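Fructose-bisphosphate aldolase (Plasmodium falciparum, PDB 4TR9) is a class I aldolase built on a TIM-barrel fold and assembled from four subunits. Local coordinates at residues V211-V216 / V261-R266. Sequence-based numbering, arbitrary orientation.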
ATOM      1  N   VAL A 211      -6.891  -0.445  19.791  1.00 37.82           N
ATOM      2  CA  VAL A 211      -7.108  -0.059  18.401  1.00 39.95           C
ATOM      3  C   VAL A 211      -5.790   0.277  17.710  1.00 38.64           C
ATOM      4  O   VAL A 211      -5.553  -0.124  16.570  1.00 38.15           O
ATOM      5  CB  VAL A 211      -8.060   1.149  18.297  1.00 43.42           C
ATOM      6  CG1 VAL A 211      -8.207   1.590  16.851  1.00 45.36           C
ATOM      7  CG2 VAL A 211      -9.417   0.809  18.892  1.00 45.23           C
ATOM      8  N   VAL A 212      -4.931   1.009  18.413  1.00 43.68           N
ATOM      9  CA  VAL A 212      -3.629   1.391  17.877  1.00 39.32           C
ATOM     10  C   VAL A 212      -2.725   0.175  17.692  1.00 39.00           C
ATOM     11  O   VAL A 212      -2.105   0.009  16.642  1.00 40.84           O
ATOM     12  CB  VAL A 212      -2.924   2.416  18.787  1.00 44.45           C
ATOM     13  CG1 VAL A 212      -1.491   2.645  18.328  1.00 41.21           C
ATOM     14  CG2 VAL A 212      -3.698   3.724  18.812  1.00 48.30           C
ATOM     15  N   THR A 213      -2.657  -0.673  18.713  1.00 37.93           N
ATOM     16  CA  THR A 213      -1.823  -1.869  18.658  1.00 33.50           C
ATOM     17  C   THR A 213      -2.273  -2.795  17.533  1.00 35.33           C
ATOM     18  O   THR A 213      -1.450  -3.368  16.821  1.00 34.79           O
ATOM     19  CB  THR A 213      -1.846  -2.638  19.991  1.00 30.67           C
ATOM     20  OG1 THR A 213      -1.444  -1.764  21.054  1.00 35.77           O
ATOM     21  CG2 THR A 213      -0.902  -3.829  19.939  1.00 26.57           C
ATOM     22  N   GLN A 214      -3.585  -2.928  17.373  1.00 38.16           N
ATOM     23  CA  GLN A 214      -4.148  -3.751  16.310  1.00 35.70           C
ATOM     24  C   GLN A 214      -3.777  -3.200  14.936  1.00 38.73           C
ATOM     25  O   GLN A 214      -3.486  -3.957  14.009  1.00 40.03           O
ATOM     26  CB  GLN A 214      -5.669  -3.840  16.454  1.00 40.21           C
ATOM     27  CG  GLN A 214      -6.359  -4.621  15.349  1.00 48.53           C
ATOM     28  CD  GLN A 214      -7.852  -4.747  15.571  1.00 49.31           C
ATOM     29  OE1 GLN A 214      -8.346  -4.551  16.683  1.00 46.43           O
ATOM     30  NE2 GLN A 214      -8.582  -5.075  14.511  1.00 51.16           N
ATOM     31  N   LYS A 215      -3.780  -1.876  14.813  1.00 41.43           N
ATOM     32  CA  LYS A 215      -3.444  -1.219  13.554  1.00 41.56           C
ATOM     33  C   LYS A 215      -1.960  -1.364  13.233  1.00 32.89           C
ATOM     34  O   LYS A 215      -1.585  -1.618  12.088  1.00 37.85           O
ATOM     35  CB  LYS A 215      -3.829   0.261  13.605  1.00 44.71           C
ATOM     36  CG  LYS A 215      -3.529   1.027  12.326  1.00 48.75           C
ATOM     37  CD  LYS A 215      -3.812   2.510  12.496  1.00 54.63           C
ATOM     38  CE  LYS A 215      -3.545   3.279  11.212  1.00 65.99           C
ATOM     39  NZ  LYS A 215      -4.443   2.848  10.104  1.00 72.99           N
ATOM     40  N   VAL A 216      -1.120  -1.198  14.250  1.00 37.86           N
ATOM     41  CA  VAL A 216       0.323  -1.305  14.076  1.00 35.52           C
ATOM     42  C   VAL A 216       0.734  -2.731  13.716  1.00 34.76           C
ATOM     43  O   VAL A 216       1.482  -2.943  12.761  1.00 32.94           O
ATOM     44  CB  VAL A 216       1.079  -0.862  15.345  1.00 39.64           C
ATOM     45  CG1 VAL A 216       2.565  -1.164  15.215  1.00 37.21           C
ATOM     46  CG2 VAL A 216       0.856   0.620  15.603  1.00 38.48           C
ATOM     47  N   VAL A 261      -5.272 -10.336  24.548  1.00 36.35           N
ATOM     48  CA  VAL A 261      -5.551 -11.571  23.823  1.00 32.04           C
ATOM     49  C   VAL A 261      -6.368 -11.291  22.564  1.00 37.53           C
ATOM     50  O   VAL A 261      -6.083 -11.834  21.495  1.00 35.89           O
ATOM     51  CB  VAL A 261      -6.299 -12.591  24.709  1.00 35.28           C
ATOM     52  CG1 VAL A 261      -6.818 -13.753  23.877  1.00 31.26           C
ATOM     53  CG2 VAL A 261      -5.388 -13.095  25.819  1.00 42.28           C
ATOM     54  N   ARG A 262      -7.376 -10.434  22.692  1.00 29.44           N
ATOM     55  CA  ARG A 262      -8.217 -10.065  21.559  1.00 32.84           C
ATOM     56  C   ARG A 262      -7.401  -9.393  20.459  1.00 32.65           C
ATOM     57  O   ARG A 262      -7.602  -9.658  19.275  1.00 36.65           O
ATOM     58  CB  ARG A 262      -9.349  -9.137  22.003  1.00 33.09           C
ATOM     59  CG  ARG A 262     -10.367  -8.848  20.909  1.00 41.18           C
ATOM     60  CD  ARG A 262     -11.365  -7.787  21.337  1.00 42.95           C
ATOM     61  NE  ARG A 262     -10.786  -6.448  21.301  1.00 51.59           N
ATOM     62  CZ  ARG A 262     -11.458  -5.338  21.578  1.00 55.65           C
ATOM     63  NH1 ARG A 262     -10.852  -4.159  21.519  1.00 50.25           N
ATOM     64  NH2 ARG A 262     -12.739  -5.404  21.915  1.00 60.96           N
ATOM     65  N   THR A 263      -6.475  -8.526  20.860  1.00 40.84           N
ATOM     66  CA  THR A 263      -5.636  -7.806  19.910  1.00 34.32           C
ATOM     67  C   THR A 263      -4.721  -8.756  19.141  1.00 35.60           C
ATOM     68  O   THR A 263      -4.530  -8.608  17.933  1.00 33.80           O
ATOM     69  CB  THR A 263      -4.776  -6.740  20.617  1.00 35.82           C
ATOM     70  OG1 THR A 263      -5.622  -5.870  21.379  1.00 39.81           O
ATOM     71  CG2 THR A 263      -3.993  -5.920  19.601  1.00 39.77           C
ATOM     72  N   LEU A 264      -4.164  -9.735  19.846  1.00 39.95           N
ATOM     73  CA  LEU A 264      -3.250 -10.693  19.236  1.00 33.98           C
ATOM     74  C   LEU A 264      -3.979 -11.663  18.312  1.00 32.89           C
ATOM     75  O   LEU A 264      -3.493 -11.980  17.226  1.00 32.61           O
ATOM     76  CB  LEU A 264      -2.493 -11.470  20.314  1.00 34.81           C
ATOM     77  CG  LEU A 264      -1.523 -10.657  21.172  1.00 35.65           C
ATOM     78  CD1 LEU A 264      -0.838 -11.547  22.198  1.00 37.19           C
ATOM     79  CD2 LEU A 264      -0.498  -9.947  20.299  1.00 37.25           C
ATOM     80  N   ARG A 265      -5.147 -12.130  18.744  1.00 32.09           N
ATOM     81  CA  ARG A 265      -5.929 -13.074  17.955  1.00 37.49           C
ATOM     82  C   ARG A 265      -6.414 -12.452  16.649  1.00 37.24           C
ATOM     83  O   ARG A 265      -6.616 -13.151  15.658  1.00 39.02           O
ATOM     84  CB  ARG A 265      -7.121 -13.593  18.762  1.00 37.19           C
ATOM     85  CG  ARG A 265      -6.740 -14.530  19.897  1.00 33.27           C
ATOM     86  CD  ARG A 265      -7.970 -15.058  20.615  1.00 41.97           C
ATOM     87  NE  ARG A 265      -8.856 -15.788  19.714  1.00 46.08           N
ATOM     88  CZ  ARG A 265      -8.740 -17.083  19.441  1.00 45.33           C
ATOM     89  NH1 ARG A 265      -9.593 -17.666  18.610  1.00 48.95           N
ATOM     90  NH2 ARG A 265      -7.771 -17.798  19.997  1.00 37.48           N
ATOM     91  N   ARG A 266      -6.592 -11.136  16.653  1.00 32.73           N
ATOM     92  CA  ARG A 266      -7.074 -10.428  15.471  1.00 37.86           C
ATOM     93  C   ARG A 266      -5.962 -10.121  14.470  1.00 37.09           C
ATOM     94  O   ARG A 266      -6.240  -9.783  13.320  1.00 37.13           O
ATOM     95  CB  ARG A 266      -7.762  -9.121  15.875  1.00 41.55           C
ATOM     96  CG  ARG A 266      -9.139  -9.287  16.497  1.00 42.01           C
ATOM     97  CD  ARG A 266      -9.710  -7.933  16.897  1.00 46.01           C
ATOM     98  NE  ARG A 266     -11.060  -8.034  17.443  1.00 50.16           N
ATOM     99  CZ  ARG A 266     -11.751  -7.001  17.916  1.00 55.87           C
ATOM    100  NH1 ARG A 266     -12.974  -7.182  18.395  1.00 57.39           N
ATOM    101  NH2 ARG A 266     -11.217  -5.787  17.914  1.00 54.54           N
TER
HETATM  102  O   HOH W   1      -8.119  -5.236  19.344  1.00 45.86           O
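Two neighbouring outer helices of the TIM barrel, 206-226 and 253-267, pack side by side through T213 and Q214 on one and T263 and R266 on the other. They follow strands 191-198 and 235-236, which are adjacent in the parallel sheet, and run in nearly the same direction: the short segments cross at -22° with their axes 9.4 Å apart. The backbones come closest where Q214 CA lies 5.6 Å from T263 CA. There the methyl of T263 does the packing. Its CG2 meets T213 CG2 at 3.7 Å, the two threonine side chains crossing at about a right angle, and also sits 3.8 Å from the backbone N of Q214. In both threonines OG1 stands beside the backbone N (chi1 near -55°) and CG2 is anti to it, which turns each hydroxyl back onto its own helix, where OG1 of T213 bonds to C209 O and OG1 of T263 to L259 O. The methyls are thus left to face each other.

Beside this apolar patch lies a polar layer. Q214 reaches across with an extended chain, and its amide lies over the aliphatic CD of R266, with Q214 CD 3.9 Å from R266 CD. The amide and guanidinium planes are 66° apart, yet OE1 comes to the guanidinium edge in that group's plane. The resulting bond from R266 NH2 to Q214 OE1 is weak, long at 3.4 Å although fairly straight. R266 has a stronger partner at the subunit interface, a salt bridge from NE to E232 of the second subunit. OE1 also accepts from a water at 2.8 Å, which donates its other hydrogen to T263 OG1 and so bridges the helices.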